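Local coordinates for single-stranded DNA-binding protein (Enterobacter phage Enc34, PDB 5ODK) that binds single-stranded DNA, probably through its OB fold, and is thought to serve in the replication of the phage genome, at residues V28-H34 with Y49-M55; I139-C143 with E176-E180; P119-M124 with L166-R172; K19-I23 with S147-P151; F91-D96 with M108-S112. All blocks are in the same frame, centred on the assembly; numbering follows the deposited sequence.

Overall arrangement
All five contacts belong to one OB-fold chain, and four of them join strands of its curled sheet. Interactions 1, 3, 4 and 5 are partly buried, with interaction 1 nearest the chain centre, about 7 Å from it; its strand 49-56 neighbours strand 108-115 of interaction 5. Interactions 3 and 4 meet where strands 144-156 and 159-173 run side by side; interaction 3 is the parallel pairing, whereas 1, 4 and 5 are antiparallel. Interaction 2, about 16 Å from the centre, is a surface contact between two loops with a single direct hydrogen bond, yet Glu-180 ties it to interaction 1 through Tyr-32 N. Interaction 4 adds an arginine that holds a phosphate ion.

Interaction 1 of 5, residues V28-H34 with Y49-M55; sequences VRCSYPH and YSITLLM
The His-34 imidazole turns an edge toward Ser-50, whose OG lies 3.7 Å from His-34 CD2 near the ring plane; a water lies in plane at its edge, while Tyr-39 stacks on the ring from outside the pair. Tyr-32 likewise offers an edge, CD2, to Thr-52 OG1, and the edge of the Tyr-49 ring meets the carbonyl O of His-34. These rings border an antiparallel strand pair of the OB-fold barrel, with short-segment axes 147° apart. Arg-29 pairs with Leu-54 and Ser-31 with Thr-52 through two backbone hydrogen bonds each. The register slips by one residue, a beta bulge at the corner formed by Tyr-32, before His-34 and Ser-50 resume the pattern. On the buried side, Val-28 straddles two partners: CG1 packs 3.7 Å from Met-55 CG, and CG2 lies 3.9 Å from Leu-53 CB. Ile-51 CD1 reaches Cys-30 CB at 3.7 Å; CG1 anti to the backbone N (chi1 -159°) directs this branch across the strands. Polar ends lead elsewhere: Arg-29 NE bonds to Gly-142 O and, in the modelled conformer, Ser-31 OG to Glu-180. At the bulge that water donates to Tyr-32 O at 2.6 Å and bonds to Ser-50 OG at 2.8 Å.

Interaction 2 of 5, residues I139-C143 with E176-E180; sequences IYGGC and EPFGE
Gly-142 CA sits over one face of the Phe-178 ring, and this is the tight part of the contact. The CA lies 3.8 Å from the ring centroid and 18° off the ring normal, a CH-pi contact over the face but offset toward the rim, where Gly-142 N comes within 3.4 Å of Phe-178 CD2. The ring reaches this place with CG anti to its own carbonyl carbon (chi1 -65°). On the backbone of the facing loop, Glu-176 O receives a CA-H...O contact from Gly-142 CA at 3.5 Å, and the positive phi of Gly-142 (111°) suits glycine. Gly-141 is confined as well, its CA lying 3.5 Å from Glu-180 OE1. Both glycines occupy the middle of a type II beta turn, Tyr-140 to Cys-143, that leads from helix 132-138 into strand 144-156 of the OB fold. The turn holds the last residues of the truncated construct by one direct hydrogen bond, Phe-178 N to Gly-141 O at 2.9 Å, in which the N-H comes in from well out of the carbonyl plane.

Toward solvent the fit is looser. Pro-177 CG touches Tyr-140 CE2 at 4.0 Å, obliquely, while the tyrosine hydroxyl is engaged by Asp-174 and Asp-175. A water takes part here, donating to Gly-141 O and accepting from Gly-179 N at 2.9 Å. The Glu-180 carboxylate is held beyond the turn, its OE1 by Tyr-32 N.

Interaction 3 of 5, residues P119-M124 with L166-R172; sequences PDVLNM and LLSVLKR
Lys-171 meets Met-124 and Leu-122 along its aliphatic length. CB lies 3.7 Å from Leu-122 O and also near Met-124 N; CG touches the Met-124 CE methyl at 4.0 Å; CE meets that same methyl from further out. With CG anti to the backbone N (chi1 -177°), the rest of the chain runs out straight, which carries NZ away from the strand pair to a salt bridge with Asp-174 and a hydrogen bond to Glu-138 O. Met-124 answers with a bend at its last torsion (chi3 -76°), turning CE back over the other strand so that it also comes within 3.6 Å of Arg-172 O.

Back along the strands, on the face bearing Leu-122 and Leu-170, Leu-170 CD1 packs against Leu-122 CB at 3.7 Å. At the opposite end of the pair, the Pro-119 ring crosses Leu-166, with Pro-119 CG 4.0 Å from Leu-166 CD2. The Asp-120 carboxylate is taken by the backbone N of Leu-2. A water donates to both Met-124 O and Lys-171 O, bridging the two segments.

The backbone bonds fix the alignment. Leu-122 N reaches Val-169 O at 2.8 Å, and Lys-171 N reaches Leu-122 O in a nearly straight bond; Asp-120 makes the two bonds before these. Leu-167 and Ser-168 both face Val-148, a classic beta bulge on the other side of the strand. Axes only 5° apart identify a parallel strand pair, here the short strand 120-122 laid along strand 159-173 of the OB fold.

Interaction 4 of 5, residues K19-I23 with S147-P151; sequences KSGHI and SVIRP. With PO4 (phosphate ion), chain D.
This is a loop-to-strand contact of the OB-fold sheet, where the loop after strand 15-18 leads into strand 23-26, which pairs antiparallel with strand 144-156. The bridge rests on Ile-23 and Ile-149, joined by two backbone hydrogen bonds of 2.9 Å each, Ile-23 N to Ile-149 O and Ile-149 N to Ile-23 O. On their shared face, Ile-23 CB approaches Ile-149 CG1, while Ile-23 CD1 meets Pro-151 CD at 4.1 Å; Ile-63 and Ile-67 of helix 61-76 also touch Ile-23. On the outer side, Arg-150 CD stands over the centre of the His-22 ring, 4.0 Å from its centroid and 8° off the normal, a CH-pi contact. One hydrogen bond, Ser-20 OG with His-22 ND1 at 2.7 Å, restrains the rotation of the imidazole. A bend at chi3 folds the Arg-150 guanidinium back over the loop, its plane 37° from that of the ring. NH1 donates to Ser-20 O at 2.8 Å, with this acceptor tilted 26° out of the guanidinium plane. The phosphate ion, probably from the crystallisation liquor, meets the guanidinium edge in plane: Arg-150 NH2 donates to its O1 at 2.8 Å.

Interaction 5 of 5, residues F91-D96 with M108-S112; sequences FIKDGD and MWVIS
Ile-92 fits its extended branch into the notch between Trp-109 and Ile-111: CD1 lies 4.0 Å from Trp-109 CB, and CG1 rests 3.9 Å from Ile-111 CG1. CG1 anti to the backbone N (chi1 -177°) points the branch into that hollow. The setting is an antiparallel pair of the OB-fold sheet, strand 92-94 against strand 108-115, with axes 150° apart. Lys-93 and Val-110 form its hydrogen-bonded pair, exchanging two backbone bonds, and Ser-112 N to Phe-91 O extends the pairing at one end.

On the Ile-92 face, the indole of Trp-109 leans along the neighbouring strand. Its six-membered ring reaches Asp-94 obliquely, CZ3 meeting Asp-94 CB at 3.9 Å, while Lys-93 O lies at the ring edge, in plane. Lys-57 pairs with the Asp-94 carboxylate and, like Lys-64, makes a cation-pi contact with the indole. Phe-91 lies alongside Ile-111, CD1 to CG2 at 4.0 Å, and is packed from beyond by Ile-67 and Ile-71 of helix 61-76.

On the other face, the Val-110 CG2 methyl fills the shallow dip left by Gly-95, 3.9 Å from its CA. Met-108 O accepts from Gly-95 N at 2.8 Å. The strand closes in an Asx turn: Asp-94 OD1 receives Asp-96 N at 2.9 Å, from the anti side and 34° out of the carboxylate plane.

Interaction 1 of 5, residues V28-H34 with Y49-M55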
# COMPACT_ATOMS: atom_id res chain seq x y z
N VAL A 28 -3.65 -6.95 5.71
CA VAL A 28 -2.44 -6.27 6.20
C VAL A 28 -2.85 -5.30 7.30
O VAL A 28 -4.01 -4.86 7.33
CB VAL A 28 -1.68 -5.58 5.07
CG1 VAL A 28 -1.22 -6.61 4.06
CG2 VAL A 28 -2.51 -4.48 4.42
N ARG A 29 -1.93 -4.97 8.19
CA ARG A 29 -2.28 -4.07 9.28
C ARG A 29 -1.90 -2.66 8.89
O ARG A 29 -0.82 -2.40 8.39
CB ARG A 29 -1.60 -4.50 10.58
CG ARG A 29 -2.23 -4.01 11.86
CD ARG A 29 -1.67 -4.74 13.07
NE ARG A 29 -2.33 -4.27 14.26
CZ ARG A 29 -1.93 -4.54 15.48
NH1 ARG A 29 -0.87 -5.30 15.70
NH2 ARG A 29 -2.59 -4.02 16.49
N CYS A 30 -2.78 -1.70 9.11
CA CYS A 30 -2.42 -0.37 8.72
C CYS A 30 -1.83 0.46 9.85
O CYS A 30 -2.03 0.20 11.04
CB CYS A 30 -3.55 0.38 8.08
SG CYS A 30 -4.68 1.12 9.20
N SER A 31 -1.12 1.48 9.41
CA SER A 31 -0.41 2.39 10.28
C SER A 31 -0.46 3.79 9.62
O SER A 31 -0.47 3.92 8.41
CB SER A 31 1.00 1.82 10.37
OG SER A 31 1.83 2.66 11.08
N TYR A 32 -0.51 4.82 10.46
CA TYR A 32 -0.45 6.20 9.98
C TYR A 32 -1.43 6.50 8.85
O TYR A 32 -1.08 7.12 7.85
CB TYR A 32 0.98 6.59 9.58
CG TYR A 32 2.00 6.37 10.64
CD1 TYR A 32 1.99 7.12 11.80
CD2 TYR A 32 3.00 5.42 10.48
CE1 TYR A 32 2.94 6.93 12.79
CE2 TYR A 32 3.95 5.22 11.46
CZ TYR A 32 3.91 5.98 12.62
OH TYR A 32 4.85 5.82 13.62
N PRO A 33 -2.72 6.11 9.01
CA PRO A 33 -3.66 6.43 7.95
C PRO A 33 -3.94 7.93 7.84
O PRO A 33 -4.17 8.60 8.87
CB PRO A 33 -4.94 5.71 8.36
CG PRO A 33 -4.84 5.63 9.86
CD PRO A 33 -3.36 5.38 10.10
N HIS A 34 -3.92 8.41 6.60
CA HIS A 34 -4.36 9.77 6.22
C HIS A 34 -5.22 9.63 5.01
O HIS A 34 -4.83 9.87 3.89
CB HIS A 34 -3.18 10.69 6.00
CG HIS A 34 -2.42 10.97 7.24
ND1 HIS A 34 -2.90 11.79 8.25
CD2 HIS A 34 -1.24 10.49 7.68
CE1 HIS A 34 -2.03 11.84 9.24
NE2 HIS A 34 -1.01 11.07 8.91
N TYR A 49 -2.92 12.11 0.47
CA TYR A 49 -3.47 10.99 1.24
C TYR A 49 -2.37 9.92 1.37
O TYR A 49 -1.55 9.79 0.46
CB TYR A 49 -4.68 10.45 0.53
CG TYR A 49 -5.78 11.47 0.36
CD1 TYR A 49 -5.83 12.29 -0.73
CD2 TYR A 49 -6.77 11.60 1.31
CE1 TYR A 49 -6.83 13.25 -0.88
CE2 TYR A 49 -7.78 12.54 1.17
CZ TYR A 49 -7.81 13.37 0.08
OH TYR A 49 -8.83 14.27 -0.06
N SER A 50 -2.38 9.16 2.44
CA SER A 50 -1.33 8.16 2.62
C SER A 50 -1.73 7.06 3.59
O SER A 50 -2.68 7.24 4.38
CB SER A 50 -0.03 8.83 3.06
OG SER A 50 -0.18 9.39 4.33
N ILE A 51 -0.99 5.97 3.58
CA ILE A 51 -1.10 4.94 4.57
C ILE A 51 0.20 4.13 4.56
O ILE A 51 0.90 4.10 3.52
CB ILE A 51 -2.33 4.02 4.26
CG1 ILE A 51 -2.80 3.25 5.49
CG2 ILE A 51 -2.01 3.09 3.09
CD1 ILE A 51 -4.21 2.69 5.30
N THR A 52 0.49 3.50 5.69
CA THR A 52 1.51 2.48 5.77
C THR A 52 0.79 1.15 5.98
O THR A 52 -0.16 1.05 6.76
CB THR A 52 2.50 2.79 6.91
OG1 THR A 52 3.23 3.97 6.55
CG2 THR A 52 3.47 1.62 7.11
N LEU A 53 1.26 0.12 5.28
CA LEU A 53 0.69 -1.23 5.35
C LEU A 53 1.75 -2.15 5.89
O LEU A 53 2.88 -2.19 5.37
CB LEU A 53 0.21 -1.68 3.99
CG LEU A 53 -0.76 -0.74 3.28
CD1 LEU A 53 -1.00 -1.21 1.87
CD2 LEU A 53 -2.10 -0.59 4.01
N LEU A 54 1.43 -2.88 6.96
CA LEU A 54 2.32 -3.83 7.57
C LEU A 54 1.87 -5.20 7.13
O LEU A 54 0.78 -5.68 7.50
CB LEU A 54 2.25 -3.68 9.07
CG LEU A 54 2.59 -2.30 9.59
CD1 LEU A 54 2.39 -2.25 11.09
CD2 LEU A 54 4.01 -1.86 9.22
N MET A 55 2.68 -5.84 6.29
CA MET A 55 2.27 -7.06 5.62
C MET A 55 3.03 -8.25 6.22
O MET A 55 4.24 -8.36 6.04
CB MET A 55 2.54 -6.89 4.12
CG MET A 55 2.10 -8.05 3.30
SD MET A 55 2.07 -7.65 1.55
CE MET A 55 3.80 -7.74 1.15
O HOH W 1 0.94 7.78 6.29

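Interaction 2 of 5, residues I139-C143 with E176-E180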
# COMPACT_ATOMS: atom_id res chain seq x y z
N ILE A 139 -11.11 3.56 9.91
CA ILE A 139 -9.78 2.98 9.58
C ILE A 139 -8.72 3.71 10.41
O ILE A 139 -8.18 4.74 10.03
CB ILE A 139 -9.55 2.97 8.05
CG1 ILE A 139 -10.62 2.07 7.40
CG2 ILE A 139 -8.14 2.47 7.74
CD1 ILE A 139 -10.64 2.12 5.90
N TYR A 140 -8.42 3.14 11.55
CA TYR A 140 -7.46 3.69 12.49
C TYR A 140 -6.18 2.87 12.41
O TYR A 140 -6.22 1.68 12.10
CB TYR A 140 -8.06 3.69 13.92
CG TYR A 140 -8.59 2.34 14.34
CD1 TYR A 140 -9.89 1.95 14.05
CD2 TYR A 140 -7.76 1.42 14.95
CE1 TYR A 140 -10.34 0.69 14.34
CE2 TYR A 140 -8.21 0.14 15.26
CZ TYR A 140 -9.50 -0.22 14.95
OH TYR A 140 -9.94 -1.47 15.23
N GLY A 141 -5.06 3.47 12.81
CA GLY A 141 -3.80 2.75 12.84
C GLY A 141 -3.93 1.58 13.79
O GLY A 141 -4.32 1.76 14.95
N GLY A 142 -3.59 0.39 13.30
CA GLY A 142 -3.73 -0.83 14.08
C GLY A 142 -4.81 -1.77 13.58
O GLY A 142 -4.78 -2.94 13.91
N CYS A 143 -5.79 -1.26 12.84
CA CYS A 143 -6.77 -2.12 12.22
C CYS A 143 -6.19 -2.86 11.02
O CYS A 143 -5.11 -2.50 10.52
CB CYS A 143 -8.09 -1.41 11.90
SG CYS A 143 -8.05 -0.46 10.38
N GLU A 176 -6.15 -3.94 18.13
CA GLU A 176 -5.67 -2.93 19.06
C GLU A 176 -5.12 -1.72 18.31
O GLU A 176 -4.29 -1.89 17.42
CB GLU A 176 -4.61 -3.52 20.00
CG GLU A 176 -4.09 -2.57 21.08
CD GLU A 176 -5.09 -2.24 22.16
OE1 GLU A 176 -6.05 -3.02 22.38
OE2 GLU A 176 -4.92 -1.17 22.81
N PRO A 177 -5.59 -0.50 18.64
CA PRO A 177 -5.01 0.68 17.99
C PRO A 177 -3.55 0.91 18.35
O PRO A 177 -3.14 0.71 19.49
CB PRO A 177 -5.87 1.85 18.51
CG PRO A 177 -7.10 1.21 19.00
CD PRO A 177 -6.71 -0.13 19.52
N PHE A 178 -2.77 1.35 17.37
CA PHE A 178 -1.40 1.76 17.65
C PHE A 178 -1.38 3.10 18.40
O PHE A 178 -0.41 3.38 19.08
CB PHE A 178 -0.57 1.83 16.36
CG PHE A 178 -0.36 0.50 15.66
CD1 PHE A 178 -0.05 -0.66 16.36
CD2 PHE A 178 -0.36 0.45 14.26
CE1 PHE A 178 0.18 -1.85 15.68
CE2 PHE A 178 -0.09 -0.72 13.59
CZ PHE A 178 0.14 -1.89 14.30
N GLY A 179 -2.41 3.94 18.27
CA GLY A 179 -2.43 5.25 18.98
C GLY A 179 -1.43 6.26 18.45
O GLY A 179 -0.75 6.99 19.20
N GLU A 180 -1.34 6.28 17.13
CA GLU A 180 -0.53 7.22 16.39
C GLU A 180 -1.32 8.54 16.31
O GLU A 180 -0.73 9.60 16.21
CB GLU A 180 -0.23 6.62 15.00
CG GLU A 180 0.48 5.24 15.05
CD GLU A 180 0.30 4.37 13.82
OE1 GLU A 180 -0.74 4.46 13.17
OE2 GLU A 180 1.22 3.57 13.54
O HOH W 2 -4.46 4.18 16.25

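Interaction 3 of 5, residues P119-M124 with L166-R172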
# COMPACT_ATOMS: atom_id res chain seq x y z
N PRO A 119 -8.25 7.97 -2.12
CA PRO A 119 -8.56 6.59 -2.56
C PRO A 119 -9.99 6.21 -2.23
O PRO A 119 -10.64 6.89 -1.40
CB PRO A 119 -7.62 5.72 -1.76
CG PRO A 119 -7.29 6.55 -0.56
CD PRO A 119 -7.31 8.00 -0.99
N ASP A 120 -10.50 5.18 -2.86
CA ASP A 120 -11.74 4.61 -2.39
C ASP A 120 -11.49 4.15 -0.97
O ASP A 120 -10.46 3.52 -0.69
CB ASP A 120 -12.18 3.40 -3.22
CG ASP A 120 -12.54 3.71 -4.64
OD1 ASP A 120 -12.56 4.85 -5.08
OD2 ASP A 120 -12.82 2.74 -5.38
N VAL A 121 -12.43 4.43 -0.06
CA VAL A 121 -12.33 4.01 1.33
C VAL A 121 -13.60 3.26 1.66
O VAL A 121 -14.68 3.87 1.68
CB VAL A 121 -12.15 5.20 2.29
CG1 VAL A 121 -12.04 4.71 3.72
CG2 VAL A 121 -10.93 6.02 1.91
N LEU A 122 -13.47 1.95 1.89
CA LEU A 122 -14.62 1.10 2.11
C LEU A 122 -14.63 0.60 3.54
O LEU A 122 -13.60 0.19 4.09
CB LEU A 122 -14.60 -0.08 1.13
CG LEU A 122 -14.39 0.22 -0.36
CD1 LEU A 122 -14.47 -1.10 -1.13
CD2 LEU A 122 -15.29 1.24 -0.99
N ASN A 123 -15.83 0.62 4.12
CA ASN A 123 -16.04 0.06 5.44
C ASN A 123 -16.07 -1.47 5.37
O ASN A 123 -15.93 -2.07 4.30
CB ASN A 123 -17.28 0.71 6.08
CG ASN A 123 -18.60 0.27 5.46
OD1 ASN A 123 -18.66 -0.66 4.67
ND2 ASN A 123 -19.68 0.98 5.83
N MET A 124 -16.29 -2.10 6.52
CA MET A 124 -16.27 -3.53 6.58
C MET A 124 -17.33 -4.22 5.72
O MET A 124 -17.18 -5.39 5.34
CB MET A 124 -16.42 -3.95 8.03
CG MET A 124 -16.07 -5.38 8.28
SD MET A 124 -15.97 -5.66 10.06
CE MET A 124 -14.42 -4.89 10.27
N LEU A 166 -1.73 4.98 -3.87
CA LEU A 166 -2.76 4.43 -3.00
C LEU A 166 -4.10 4.62 -3.66
O LEU A 166 -4.55 5.76 -3.79
CB LEU A 166 -2.72 5.12 -1.65
CG LEU A 166 -3.74 4.65 -0.63
CD1 LEU A 166 -3.57 3.18 -0.33
CD2 LEU A 166 -3.64 5.48 0.63
N LEU A 167 -4.76 3.53 -4.06
CA LEU A 167 -5.98 3.64 -4.88
C LEU A 167 -7.24 3.19 -4.16
O LEU A 167 -8.32 3.74 -4.44
CB LEU A 167 -5.79 2.92 -6.20
CG LEU A 167 -4.63 3.58 -6.94
CD1 LEU A 167 -3.87 2.68 -7.82
CD2 LEU A 167 -4.96 4.88 -7.56
N SER A 168 -7.14 2.27 -3.22
CA SER A 168 -8.29 1.88 -2.40
C SER A 168 -7.83 1.31 -1.09
O SER A 168 -6.75 0.70 -1.01
CB SER A 168 -9.16 0.92 -3.16
OG SER A 168 -8.60 -0.34 -3.29
N VAL A 169 -8.66 1.45 -0.05
CA VAL A 169 -8.46 0.82 1.24
C VAL A 169 -9.81 0.27 1.68
O VAL A 169 -10.78 1.03 1.70
CB VAL A 169 -7.92 1.77 2.29
CG1 VAL A 169 -7.69 1.06 3.61
CG2 VAL A 169 -6.62 2.41 1.80
N LEU A 170 -9.85 -0.99 2.06
CA LEU A 170 -11.04 -1.71 2.54
C LEU A 170 -10.78 -2.17 3.96
O LEU A 170 -9.82 -2.89 4.21
CB LEU A 170 -11.30 -2.94 1.66
CG LEU A 170 -12.27 -4.01 2.17
CD1 LEU A 170 -13.68 -3.47 2.33
CD2 LEU A 170 -12.26 -5.26 1.31
N LYS A 171 -11.65 -1.78 4.90
CA LYS A 171 -11.54 -2.27 6.25
C LYS A 171 -11.87 -3.76 6.30
O LYS A 171 -12.86 -4.19 5.73
CB LYS A 171 -12.45 -1.51 7.19
CG LYS A 171 -12.27 -1.98 8.61
CD LYS A 171 -12.49 -1.01 9.63
CE LYS A 171 -12.16 -1.54 11.01
NZ LYS A 171 -12.99 -0.71 11.87
N ARG A 172 -11.01 -4.53 6.98
CA ARG A 172 -11.18 -5.96 7.13
C ARG A 172 -11.46 -6.42 8.55
O ARG A 172 -12.31 -7.30 8.73
CB ARG A 172 -9.94 -6.69 6.61
CG ARG A 172 -9.75 -6.61 5.12
CD ARG A 172 -10.72 -7.45 4.34
NE ARG A 172 -10.40 -8.86 4.52
CZ ARG A 172 -11.20 -9.87 4.25
NH1 ARG A 172 -12.43 -9.67 3.78
NH2 ARG A 172 -10.74 -11.09 4.48
O HOH W 3 -14.40 -6.27 4.99

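Interaction 4 of 5, residues K19-I23 with S147-P151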
# COMPACT_ATOMS: atom_id res chain seq x y z
N LYS A 19 -4.39 -6.97 -14.61
CA LYS A 19 -3.83 -6.80 -15.94
C LYS A 19 -3.23 -5.43 -16.18
O LYS A 19 -2.31 -5.28 -16.96
CB LYS A 19 -4.86 -7.12 -17.01
CG LYS A 19 -5.16 -8.61 -17.07
CD LYS A 19 -5.94 -8.96 -18.32
CE LYS A 19 -6.41 -10.40 -18.23
NZ LYS A 19 -7.02 -10.87 -19.50
N SER A 20 -3.80 -4.42 -15.51
CA SER A 20 -3.39 -3.05 -15.58
C SER A 20 -2.19 -2.71 -14.67
O SER A 20 -1.75 -1.56 -14.60
CB SER A 20 -4.60 -2.21 -15.16
OG SER A 20 -5.08 -2.68 -13.91
N GLY A 21 -1.66 -3.70 -13.95
CA GLY A 21 -0.52 -3.51 -13.06
C GLY A 21 -0.85 -3.17 -11.63
O GLY A 21 0.02 -3.12 -10.78
N HIS A 22 -2.14 -2.91 -11.35
CA HIS A 22 -2.57 -2.77 -9.98
C HIS A 22 -2.28 -4.01 -9.17
O HIS A 22 -2.25 -5.12 -9.74
CB HIS A 22 -4.08 -2.47 -9.91
CG HIS A 22 -4.46 -1.17 -10.52
ND1 HIS A 22 -4.64 -1.01 -11.87
CD2 HIS A 22 -4.75 0.03 -9.95
CE1 HIS A 22 -5.03 0.23 -12.11
NE2 HIS A 22 -5.07 0.90 -10.96
N ILE A 23 -2.04 -3.81 -7.88
CA ILE A 23 -1.74 -4.88 -6.96
C ILE A 23 -2.65 -4.73 -5.76
O ILE A 23 -2.64 -3.68 -5.09
CB ILE A 23 -0.26 -4.82 -6.50
CG1 ILE A 23 0.68 -4.78 -7.70
CG2 ILE A 23 0.06 -5.99 -5.57
CD1 ILE A 23 2.10 -4.43 -7.33
N SER A 147 -5.80 -3.43 0.47
CA SER A 147 -5.56 -2.18 -0.26
C SER A 147 -5.11 -2.46 -1.67
O SER A 147 -4.33 -3.41 -1.90
CB SER A 147 -4.52 -1.36 0.49
OG SER A 147 -4.17 -0.15 -0.15
N VAL A 148 -5.54 -1.63 -2.60
CA VAL A 148 -5.04 -1.65 -3.97
C VAL A 148 -4.09 -0.48 -4.18
O VAL A 148 -4.43 0.68 -3.88
CB VAL A 148 -6.17 -1.64 -5.03
CG1 VAL A 148 -5.58 -1.65 -6.42
CG2 VAL A 148 -7.08 -2.83 -4.84
N ILE A 149 -2.90 -0.84 -4.67
CA ILE A 149 -1.83 0.09 -4.94
C ILE A 149 -1.32 -0.11 -6.36
O ILE A 149 -1.65 -1.11 -7.02
CB ILE A 149 -0.67 -0.08 -3.91
CG1 ILE A 149 -0.02 -1.47 -4.03
CG2 ILE A 149 -1.16 0.17 -2.49
CD1 ILE A 149 1.24 -1.62 -3.21
N ARG A 150 -0.52 0.82 -6.85
CA ARG A 150 0.18 0.58 -8.11
C ARG A 150 1.48 1.35 -8.09
O ARG A 150 1.50 2.53 -7.75
CB ARG A 150 -0.64 0.97 -9.33
CG ARG A 150 -0.02 0.33 -10.58
CD ARG A 150 -0.91 0.42 -11.79
NE ARG A 150 -0.99 1.79 -12.30
CZ ARG A 150 -1.60 2.12 -13.44
NH1 ARG A 150 -2.28 1.20 -14.16
NH2 ARG A 150 -1.56 3.37 -13.86
N PRO A 151 2.59 0.70 -8.48
CA PRO A 151 3.87 1.42 -8.47
C PRO A 151 3.94 2.53 -9.53
O PRO A 151 3.22 2.52 -10.54
CB PRO A 151 4.87 0.33 -8.87
CG PRO A 151 4.21 -0.95 -8.52
CD PRO A 151 2.77 -0.71 -8.89
P PO4 D . 1.30 6.07 -13.60
O1 PO4 D . 0.22 5.38 -12.91
O2 PO4 D . 0.83 6.09 -15.06
O3 PO4 D . 1.60 7.48 -13.08
O4 PO4 D . 2.61 5.26 -13.56

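Interaction 5 of 5, residues F91-D96 with M108-S112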
# COMPACT_ATOMS: atom_id res chain seq x y z
N PHE A 91 9.18 1.73 -2.20
CA PHE A 91 8.01 1.87 -1.31
C PHE A 91 7.84 0.71 -0.33
O PHE A 91 6.96 0.78 0.53
CB PHE A 91 6.71 2.05 -2.12
CG PHE A 91 6.30 0.87 -2.96
CD1 PHE A 91 5.62 -0.18 -2.41
CD2 PHE A 91 6.57 0.83 -4.33
CE1 PHE A 91 5.21 -1.26 -3.17
CE2 PHE A 91 6.16 -0.23 -5.10
CZ PHE A 91 5.45 -1.27 -4.52
N ILE A 92 8.61 -0.37 -0.51
CA ILE A 92 8.49 -1.56 0.35
C ILE A 92 9.84 -1.74 1.04
O ILE A 92 10.87 -1.71 0.39
CB ILE A 92 8.03 -2.80 -0.41
CG1 ILE A 92 7.86 -4.00 0.54
CG2 ILE A 92 8.94 -3.14 -1.59
CD1 ILE A 92 7.09 -5.17 -0.07
N LYS A 93 9.80 -1.94 2.35
CA LYS A 93 10.97 -2.08 3.18
C LYS A 93 10.83 -3.26 4.13
O LYS A 93 9.73 -3.80 4.33
CB LYS A 93 11.24 -0.76 3.96
CG LYS A 93 11.68 0.37 3.04
CD LYS A 93 12.00 1.73 3.66
CE LYS A 93 12.67 2.62 2.62
NZ LYS A 93 12.97 3.95 3.19
N ASP A 94 11.95 -3.71 4.68
CA ASP A 94 11.99 -4.88 5.55
C ASP A 94 11.82 -4.45 7.01
O ASP A 94 12.69 -3.80 7.58
CB ASP A 94 13.33 -5.59 5.32
CG ASP A 94 13.45 -6.88 6.10
OD1 ASP A 94 12.72 -7.12 7.07
OD2 ASP A 94 14.36 -7.64 5.75
N GLY A 95 10.68 -4.81 7.60
CA GLY A 95 10.41 -4.46 8.97
C GLY A 95 11.39 -4.98 10.01
O GLY A 95 11.54 -4.42 11.07
N ASP A 96 12.03 -6.10 9.70
CA ASP A 96 13.02 -6.68 10.61
C ASP A 96 14.40 -6.05 10.50
O ASP A 96 15.22 -6.28 11.37
CB ASP A 96 13.11 -8.19 10.39
CG ASP A 96 11.82 -8.90 10.74
OD1 ASP A 96 11.33 -8.66 11.86
OD2 ASP A 96 11.30 -9.69 9.92
N MET A 108 7.31 -8.13 9.45
CA MET A 108 6.50 -7.45 8.44
C MET A 108 7.31 -6.91 7.28
O MET A 108 8.44 -6.47 7.49
CB MET A 108 5.78 -6.22 9.05
CG MET A 108 4.90 -6.48 10.24
SD MET A 108 3.41 -7.37 9.77
CE MET A 108 2.32 -7.04 11.13
N TRP A 109 6.72 -6.92 6.09
CA TRP A 109 7.09 -5.99 5.03
C TRP A 109 6.34 -4.70 5.29
O TRP A 109 5.16 -4.74 5.68
CB TRP A 109 6.73 -6.52 3.63
CG TRP A 109 7.38 -7.85 3.32
CD1 TRP A 109 6.74 -9.08 3.18
CD2 TRP A 109 8.74 -8.09 3.17
NE1 TRP A 109 7.64 -10.04 2.93
CE2 TRP A 109 8.89 -9.47 2.91
CE3 TRP A 109 9.86 -7.27 3.18
CZ2 TRP A 109 10.13 -10.07 2.71
CZ3 TRP A 109 11.09 -7.85 3.00
CH2 TRP A 109 11.23 -9.24 2.75
N VAL A 110 6.99 -3.55 5.08
CA VAL A 110 6.39 -2.24 5.37
C VAL A 110 6.22 -1.54 4.05
O VAL A 110 7.21 -1.21 3.39
CB VAL A 110 7.27 -1.42 6.34
CG1 VAL A 110 6.62 -0.08 6.67
CG2 VAL A 110 7.55 -2.23 7.60
N ILE A 111 4.97 -1.27 3.68
CA ILE A 111 4.65 -0.61 2.43
C ILE A 111 4.14 0.79 2.71
O ILE A 111 3.22 0.97 3.53
CB ILE A 111 3.59 -1.41 1.66
CG1 ILE A 111 4.18 -2.72 1.13
CG2 ILE A 111 2.96 -0.59 0.55
CD1 ILE A 111 3.14 -3.71 0.67
N SER A 112 4.68 1.78 2.00
CA SER A 112 4.17 3.15 2.06
C SER A 112 3.53 3.49 0.75
O SER A 112 4.12 3.31 -0.31
CB SER A 112 5.35 4.08 2.30
OG SER A 112 6.04 3.67 3.45